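Local coordinates for protein FACT complex subunit SPT16 (Ashbya gossypii, PDB 6A8M) that probably acts, as part of the FACT complex, as a histone chaperone that reorganises nucleosomes, this chain being its N-terminal, peptidase-like part, at residues 49-54 / 172-177. Residues are numbered along the deposited sequence; the frame is centred on the assembly and turned at random.
Sequences TTILHN and SLWAVK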
loop_
_atom_site.group_PDB
_atom_site.type_symbol
_atom_site.label_atom_id
_atom_site.label_comp_id
_atom_site.label_asym_id
_atom_site.label_seq_id
_atom_site.Cartn_x
_atom_site.Cartn_y
_atom_site.Cartn_z
ATOM N N THR A 49 -4.537 10.954 4.840
ATOM C CA THR A 49 -5.453 11.068 5.970
ATOM C C THR A 49 -6.265 9.798 6.140
ATOM O O THR A 49 -6.485 9.341 7.273
ATOM C CB THR A 49 -6.366 12.278 5.788
ATOM O OG1 THR A 49 -5.550 13.447 5.681
ATOM C CG2 THR A 49 -7.275 12.420 6.976
ATOM N N THR A 50 -6.681 9.193 5.026
ATOM C CA THR A 50 -7.365 7.904 5.093
ATOM C C THR A 50 -6.454 6.826 5.645
ATOM O O THR A 50 -6.874 6.012 6.474
ATOM C CB THR A 50 -7.877 7.511 3.705
ATOM O OG1 THR A 50 -8.810 8.491 3.254
ATOM C CG2 THR A 50 -8.545 6.109 3.737
ATOM N N ILE A 51 -5.194 6.797 5.196
ATOM C CA ILE A 51 -4.244 5.838 5.756
ATOM C C ILE A 51 -4.121 6.053 7.259
ATOM O O ILE A 51 -4.170 5.101 8.043
ATOM C CB ILE A 51 -2.884 5.958 5.047
ATOM C CG1 ILE A 51 -3.016 5.563 3.580
ATOM C CG2 ILE A 51 -1.839 5.072 5.721
ATOM C CD1 ILE A 51 -1.777 5.927 2.758
ATOM N N LEU A 52 -3.986 7.318 7.683
ATOM C CA LEU A 52 -3.864 7.617 9.102
ATOM C C LEU A 52 -5.060 7.078 9.882
ATOM O O LEU A 52 -4.890 6.473 10.954
ATOM C CB LEU A 52 -3.710 9.128 9.302
ATOM C CG LEU A 52 -3.572 9.566 10.772
ATOM C CD1 LEU A 52 -2.237 9.133 11.373
ATOM C CD2 LEU A 52 -3.711 11.060 10.777
ATOM N N HIS A 53 -6.277 7.246 9.346
ATOM C CA HIS A 53 -7.454 6.691 10.022
ATOM C C HIS A 53 -7.365 5.180 10.118
ATOM O O HIS A 53 -7.634 4.600 11.176
ATOM C CB HIS A 53 -8.744 7.082 9.304
ATOM C CG HIS A 53 -9.165 8.486 9.572
ATOM N ND1 HIS A 53 -10.484 8.860 9.659
ATOM C CD2 HIS A 53 -8.439 9.611 9.770
ATOM C CE1 HIS A 53 -10.558 10.158 9.906
ATOM N NE2 HIS A 53 -9.328 10.640 9.963
ATOM N N ASN A 54 -6.978 4.529 9.020
ATOM C CA ASN A 54 -6.886 3.079 9.030
ATOM C C ASN A 54 -5.854 2.626 10.041
ATOM O O ASN A 54 -6.054 1.621 10.738
ATOM C CB ASN A 54 -6.546 2.567 7.637
ATOM C CG ASN A 54 -7.716 2.657 6.689
ATOM O OD1 ASN A 54 -8.868 2.656 7.119
ATOM N ND2 ASN A 54 -7.428 2.704 5.393
ATOM N N SER A 172 7.800 7.140 7.666
ATOM C CA SER A 172 8.715 6.548 8.641
ATOM C C SER A 172 7.967 6.012 9.855
ATOM O O SER A 172 8.317 4.958 10.396
ATOM C CB SER A 172 9.748 7.583 9.080
ATOM O OG SER A 172 10.428 8.099 7.953
ATOM N N LEU A 173 6.944 6.733 10.311
ATOM C CA LEU A 173 6.201 6.300 11.489
ATOM C C LEU A 173 5.445 5.000 11.228
ATOM O O LEU A 173 5.359 4.143 12.117
ATOM C CB LEU A 173 5.244 7.409 11.910
ATOM C CG LEU A 173 4.261 7.169 13.044
ATOM C CD1 LEU A 173 4.962 7.325 14.375
ATOM C CD2 LEU A 173 3.121 8.163 12.898
ATOM N N TRP A 174 4.898 4.836 10.017
ATOM C CA TRP A 174 4.053 3.695 9.632
ATOM C C TRP A 174 4.841 2.471 9.207
ATOM O O TRP A 174 4.249 1.395 9.057
ATOM C CB TRP A 174 3.140 4.055 8.437
ATOM C CG TRP A 174 2.097 5.007 8.744
ATOM C CD1 TRP A 174 1.498 5.207 9.951
ATOM C CD2 TRP A 174 1.512 5.934 7.844
ATOM N NE1 TRP A 174 0.562 6.217 9.849
ATOM C CE2 TRP A 174 0.560 6.683 8.568
ATOM C CE3 TRP A 174 1.704 6.214 6.497
ATOM C CZ2 TRP A 174 -0.208 7.683 7.980
ATOM C CZ3 TRP A 174 0.933 7.193 5.912
ATOM C CH2 TRP A 174 -0.009 7.925 6.662
ATOM N N ALA A 175 6.144 2.611 8.965
ATOM C CA ALA A 175 6.878 1.605 8.199
ATOM C C ALA A 175 6.852 0.239 8.886
ATOM O O ALA A 175 6.534 -0.781 8.265
ATOM C CB ALA A 175 8.325 2.073 8.007
ATOM N N VAL A 176 7.218 0.200 10.155
ATOM C CA VAL A 176 7.395 -1.066 10.854
ATOM C C VAL A 176 6.023 -1.638 11.187
ATOM O O VAL A 176 5.163 -0.943 11.741
ATOM C CB VAL A 176 8.247 -0.875 12.114
ATOM C CG1 VAL A 176 8.137 -2.099 13.025
ATOM C CG2 VAL A 176 9.710 -0.581 11.734
ATOM N N LYS A 177 5.817 -2.908 10.853
ATOM C CA LYS A 177 4.528 -3.559 11.020
ATOM C C LYS A 177 4.536 -4.338 12.326
ATOM O O LYS A 177 5.477 -5.097 12.593
ATOM C CB LYS A 177 4.240 -4.494 9.839
ATOM C CG LYS A 177 4.145 -3.768 8.494
ATOM C CD LYS A 177 2.822 -2.983 8.371
ATOM C CE LYS A 177 2.863 -2.042 7.157
ATOM N NZ LYS A 177 3.698 -0.852 7.472
#
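W174 lays its indole against helix 48-57, with I51 CG2 seated over one face of the six-membered ring. That methyl stands 3.5 Å from the ring centroid, 14° off the normal, a close CH-pi contact shifted toward the rim. I51 CB follows the methyl in, 3.8 Å from W174 CH2. L52 meets the ring obliquely: its backbone N comes to 3.8 Å from W174 CZ2, a near approach and not a bond, and L52 CB lies 4.0 Å from the same carbon. The ring of W55, one residue past this part of the helix, packs edge-to-face with the indole. With I51 CG2 anti to the backbone N, the short branch of the isoleucine, rather than CG1, does the touching.

Farther along the chain, K177 folds its side chain back toward W174 and A175. Its NZ donates to A175 O at 2.9 Å, from well above the carbonyl plane, and more weakly to W174 O. L52 and L173 both also pack on L19 of helix 9-22, so the contact joins helices 48-57 and 167-174 beside helix 9-22, in or next to the N-terminal lobe; K177 pairs through its backbone with G392, which falls in the M24 peptidase-like region. Replacing W174 by an alanine is likely to open a gap beside I51 and L52 and leave W55 without this aromatic partner. The side chains that meet across the two segments are apolar, so the indole is probably held on this side by shape and dispersion, including the CH-pi contact, with buried hydrocarbon over one face of its benzo ring.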